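Local coordinates for ATP-dependent DNA helicase (Mycobacterium smegmatis, PDB 5V9X), which unwinds RNA:DNA duplexes as an ATP-dependent 3'-to-5' helicase that tracks along single-stranded DNA, at residues A[713-727]-A[730-742]. Numbering follows the deposited sequence.
Sequences LALAVGRRLRERYGI and KPTASDDGIIVRL
Helix 707-725 packs on the edge hairpin of a mixed beta-sheet in the DEAD/H associated region. Strands 732-734 and 737-742 form this hairpin, joined by a type I turn from Ser734 to Gly737. Residues 713-725 of the helix run nearly along strand 737-742, at 22°, with the axes 9.9 Å apart at their closest. At one end, Ala714 lies against the start of the hairpin and the loop before it. Its CB meets Pro731 CG at 3.9 Å and Ala733 CB at 4.0 Å. Ile738 reaches in beside them, with CG1 anti to its carbonyl carbon (chi1 -66°). Its CD1 touches Leu713 CG at 3.7 Å, and the two side chains cross obliquely. Pro731 CD faces the bare CA of Gly718 at 4.1 Å, where the backbones come close. Further along, Leu721 CD2 and Val740 CG1 meet tip to tip at 3.7 Å. Past the helix end, the chain turns at Gly726, which has positive phi. Ile727 then crosses Leu742 at about a right angle, with Ile727 CD1 3.6 Å from Leu742 CD2. Arg719, which points away from the hairpin, and Arg722 form salt bridges with Glu769 of helix 759-769. The touching side chains of helix and hairpin are almost all apolar, so shape and burial, rather than polar bonds, hold the two together.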
# COMPACT_ATOMS: atom_id res chain seq x y z
N LEU A 713 -21.29 -6.48 4.71
CA LEU A 713 -22.37 -7.44 4.50
C LEU A 713 -22.46 -8.43 5.66
O LEU A 713 -23.56 -8.84 6.03
CB LEU A 713 -22.18 -8.18 3.17
CG LEU A 713 -23.27 -9.20 2.81
CD1 LEU A 713 -24.64 -8.56 2.88
CD2 LEU A 713 -23.02 -9.78 1.43
N ALA A 714 -21.32 -8.81 6.24
CA ALA A 714 -21.34 -9.68 7.41
C ALA A 714 -21.98 -8.99 8.61
O ALA A 714 -22.65 -9.64 9.41
CB ALA A 714 -19.93 -10.15 7.74
N LEU A 715 -21.77 -7.67 8.75
CA LEU A 715 -22.45 -6.92 9.80
C LEU A 715 -23.96 -7.03 9.66
O LEU A 715 -24.67 -7.24 10.66
CB LEU A 715 -22.03 -5.45 9.76
CG LEU A 715 -20.57 -5.10 10.05
CD1 LEU A 715 -20.33 -3.62 9.80
CD2 LEU A 715 -20.22 -5.46 11.49
N ALA A 716 -24.47 -6.89 8.44
CA ALA A 716 -25.91 -6.96 8.22
C ALA A 716 -26.44 -8.36 8.50
O ALA A 716 -27.47 -8.53 9.16
CB ALA A 716 -26.25 -6.53 6.80
N VAL A 717 -25.74 -9.39 8.00
CA VAL A 717 -26.14 -10.77 8.26
C VAL A 717 -26.10 -11.05 9.76
O VAL A 717 -26.99 -11.72 10.30
CB VAL A 717 -25.23 -11.74 7.48
CG1 VAL A 717 -25.53 -13.18 7.86
CG2 VAL A 717 -25.40 -11.53 5.98
N GLY A 718 -25.08 -10.54 10.45
CA GLY A 718 -24.99 -10.76 11.89
C GLY A 718 -26.18 -10.19 12.63
O GLY A 718 -26.76 -10.84 13.50
N ARG A 719 -26.55 -8.95 12.31
CA ARG A 719 -27.71 -8.32 12.93
C ARG A 719 -28.96 -9.18 12.76
O ARG A 719 -29.69 -9.44 13.73
CB ARG A 719 -27.95 -6.93 12.34
CG ARG A 719 -29.11 -6.18 12.96
CD ARG A 719 -29.48 -4.96 12.14
NE ARG A 719 -30.33 -4.03 12.89
CZ ARG A 719 -29.90 -2.89 13.42
NH1 ARG A 719 -28.63 -2.53 13.27
NH2 ARG A 719 -30.73 -2.11 14.09
N ARG A 720 -29.21 -9.64 11.54
CA ARG A 720 -30.37 -10.49 11.28
C ARG A 720 -30.25 -11.83 12.00
O ARG A 720 -31.24 -12.34 12.54
CB ARG A 720 -30.53 -10.72 9.79
CG ARG A 720 -31.67 -9.99 9.16
CD ARG A 720 -31.95 -10.59 7.81
NE ARG A 720 -32.52 -9.62 6.89
CZ ARG A 720 -32.41 -9.71 5.57
NH1 ARG A 720 -32.96 -8.80 4.78
NH2 ARG A 720 -31.73 -10.72 5.04
N LEU A 721 -29.05 -12.42 12.00
CA LEU A 721 -28.87 -13.74 12.58
C LEU A 721 -29.27 -13.77 14.05
O LEU A 721 -29.98 -14.68 14.49
CB LEU A 721 -27.41 -14.18 12.39
CG LEU A 721 -27.16 -15.62 11.95
CD1 LEU A 721 -28.11 -16.02 10.83
CD2 LEU A 721 -25.71 -15.76 11.49
N ARG A 722 -28.83 -12.77 14.82
CA ARG A 722 -29.20 -12.71 16.22
C ARG A 722 -30.58 -12.10 16.45
O ARG A 722 -31.11 -12.21 17.56
CB ARG A 722 -28.15 -11.93 17.01
CG ARG A 722 -27.93 -10.51 16.53
CD ARG A 722 -26.83 -9.84 17.31
NE ARG A 722 -26.79 -8.40 17.04
CZ ARG A 722 -26.02 -7.83 16.12
NH1 ARG A 722 -25.21 -8.57 15.37
NH2 ARG A 722 -26.06 -6.52 15.95
N GLU A 723 -31.17 -11.47 15.44
CA GLU A 723 -32.53 -10.95 15.55
C GLU A 723 -33.56 -11.95 15.03
O GLU A 723 -34.48 -12.33 15.75
CB GLU A 723 -32.67 -9.62 14.79
CG GLU A 723 -32.10 -8.41 15.51
CD GLU A 723 -32.41 -7.11 14.79
OE1 GLU A 723 -33.06 -7.16 13.73
OE2 GLU A 723 -32.01 -6.04 15.30
N ARG A 724 -33.40 -12.39 13.78
CA ARG A 724 -34.37 -13.30 13.18
C ARG A 724 -34.20 -14.74 13.65
O ARG A 724 -35.19 -15.47 13.73
CB ARG A 724 -34.28 -13.23 11.65
CG ARG A 724 -34.63 -11.87 11.05
CD ARG A 724 -36.11 -11.56 11.22
NE ARG A 724 -36.53 -10.38 10.47
CZ ARG A 724 -36.65 -9.16 10.99
NH1 ARG A 724 -36.38 -8.95 12.27
NH2 ARG A 724 -37.05 -8.15 10.23
N TYR A 725 -32.97 -15.16 13.95
CA TYR A 725 -32.72 -16.52 14.39
C TYR A 725 -32.23 -16.63 15.83
O TYR A 725 -32.29 -17.72 16.40
CB TYR A 725 -31.69 -17.20 13.47
CG TYR A 725 -32.18 -17.42 12.06
CD1 TYR A 725 -32.03 -16.42 11.10
CD2 TYR A 725 -32.77 -18.61 11.68
CE1 TYR A 725 -32.47 -16.61 9.80
CE2 TYR A 725 -33.21 -18.81 10.38
CZ TYR A 725 -33.06 -17.81 9.45
OH TYR A 725 -33.49 -18.00 8.15
N GLY A 726 -31.74 -15.54 16.41
CA GLY A 726 -31.24 -15.58 17.78
C GLY A 726 -29.89 -16.24 17.92
O GLY A 726 -29.64 -16.92 18.92
N ILE A 727 -29.01 -16.06 16.94
CA ILE A 727 -27.68 -16.67 16.93
C ILE A 727 -26.65 -15.55 17.02
O ILE A 727 -26.61 -14.67 16.15
CB ILE A 727 -27.45 -17.52 15.67
CG1 ILE A 727 -28.58 -18.55 15.52
CG2 ILE A 727 -26.10 -18.21 15.73
CD1 ILE A 727 -28.44 -19.43 14.31
N LYS A 730 -20.80 -14.40 15.17
CA LYS A 730 -20.64 -13.44 14.08
C LYS A 730 -20.00 -14.12 12.88
O LYS A 730 -19.01 -14.84 13.03
CB LYS A 730 -19.79 -12.26 14.54
CG LYS A 730 -20.38 -10.91 14.14
CD LYS A 730 -19.98 -9.81 15.11
CE LYS A 730 -20.68 -8.50 14.76
NZ LYS A 730 -20.34 -7.40 15.70
N PRO A 731 -20.53 -13.92 11.67
CA PRO A 731 -20.02 -14.66 10.51
C PRO A 731 -18.64 -14.19 10.10
O PRO A 731 -18.28 -13.01 10.22
CB PRO A 731 -21.05 -14.35 9.42
CG PRO A 731 -21.63 -13.03 9.82
CD PRO A 731 -21.64 -13.02 11.32
N THR A 732 -17.85 -15.14 9.60
CA THR A 732 -16.50 -14.86 9.12
C THR A 732 -16.56 -14.39 7.67
O THR A 732 -17.22 -15.03 6.84
CB THR A 732 -15.61 -16.10 9.24
OG1 THR A 732 -15.64 -16.59 10.59
CG2 THR A 732 -14.18 -15.77 8.86
N ALA A 733 -15.89 -13.29 7.38
CA ALA A 733 -15.90 -12.67 6.06
C ALA A 733 -14.50 -12.65 5.48
O ALA A 733 -13.51 -12.47 6.20
CB ALA A 733 -16.47 -11.25 6.12
N SER A 734 -14.41 -12.83 4.16
CA SER A 734 -13.13 -12.84 3.46
C SER A 734 -13.33 -12.20 2.09
O SER A 734 -14.41 -11.70 1.77
CB SER A 734 -12.57 -14.27 3.36
OG SER A 734 -13.45 -15.10 2.63
N ASP A 735 -12.27 -12.22 1.28
CA ASP A 735 -12.36 -11.66 -0.07
C ASP A 735 -13.36 -12.43 -0.93
O ASP A 735 -14.06 -11.84 -1.76
CB ASP A 735 -10.98 -11.67 -0.74
CG ASP A 735 -10.12 -10.48 -0.34
OD1 ASP A 735 -10.69 -9.41 -0.05
OD2 ASP A 735 -8.88 -10.62 -0.33
N ASP A 736 -13.45 -13.75 -0.74
CA ASP A 736 -14.20 -14.61 -1.65
C ASP A 736 -15.45 -15.21 -1.00
O ASP A 736 -15.88 -16.30 -1.37
CB ASP A 736 -13.31 -15.72 -2.20
CG ASP A 736 -12.30 -15.20 -3.21
OD1 ASP A 736 -12.06 -13.97 -3.23
OD2 ASP A 736 -11.77 -16.01 -4.00
N GLY A 737 -16.04 -14.51 -0.04
CA GLY A 737 -17.34 -14.90 0.46
C GLY A 737 -17.48 -14.68 1.94
O GLY A 737 -16.66 -14.02 2.58
N ILE A 738 -18.55 -15.26 2.50
CA ILE A 738 -18.90 -15.13 3.91
C ILE A 738 -19.28 -16.51 4.43
O ILE A 738 -20.04 -17.24 3.78
CB ILE A 738 -20.06 -14.14 4.12
CG1 ILE A 738 -19.63 -12.72 3.74
CG2 ILE A 738 -20.58 -14.19 5.55
CD1 ILE A 738 -20.74 -11.70 3.84
N ILE A 739 -18.76 -16.87 5.60
CA ILE A 739 -19.00 -18.17 6.22
C ILE A 739 -19.94 -17.98 7.40
O ILE A 739 -19.67 -17.16 8.29
CB ILE A 739 -17.69 -18.84 6.67
CG1 ILE A 739 -16.71 -18.94 5.50
CG2 ILE A 739 -17.97 -20.22 7.25
CD1 ILE A 739 -15.35 -19.48 5.89
N VAL A 740 -21.03 -18.74 7.42
CA VAL A 740 -21.99 -18.74 8.51
C VAL A 740 -22.09 -20.16 9.06
O VAL A 740 -22.04 -21.13 8.30
CB VAL A 740 -23.38 -18.24 8.05
CG1 VAL A 740 -24.39 -18.30 9.19
CG2 VAL A 740 -23.28 -16.82 7.51
N ARG A 741 -22.20 -20.28 10.39
CA ARG A 741 -22.37 -21.56 11.05
C ARG A 741 -23.59 -21.50 11.96
O ARG A 741 -23.72 -20.56 12.76
CB ARG A 741 -21.12 -21.95 11.85
CG ARG A 741 -21.32 -23.16 12.76
CD ARG A 741 -20.00 -23.67 13.31
NE ARG A 741 -20.09 -23.93 14.75
CZ ARG A 741 -19.52 -23.17 15.68
NH1 ARG A 741 -18.81 -22.11 15.32
NH2 ARG A 741 -19.64 -23.48 16.96
N LEU A 742 -24.47 -22.49 11.84
CA LEU A 742 -25.68 -22.56 12.64
C LEU A 742 -25.82 -23.98 13.19
O LEU A 742 -25.68 -24.95 12.43
CB LEU A 742 -26.92 -22.19 11.81
CG LEU A 742 -26.89 -20.97 10.89
CD1 LEU A 742 -26.36 -21.34 9.51
CD2 LEU A 742 -28.27 -20.34 10.79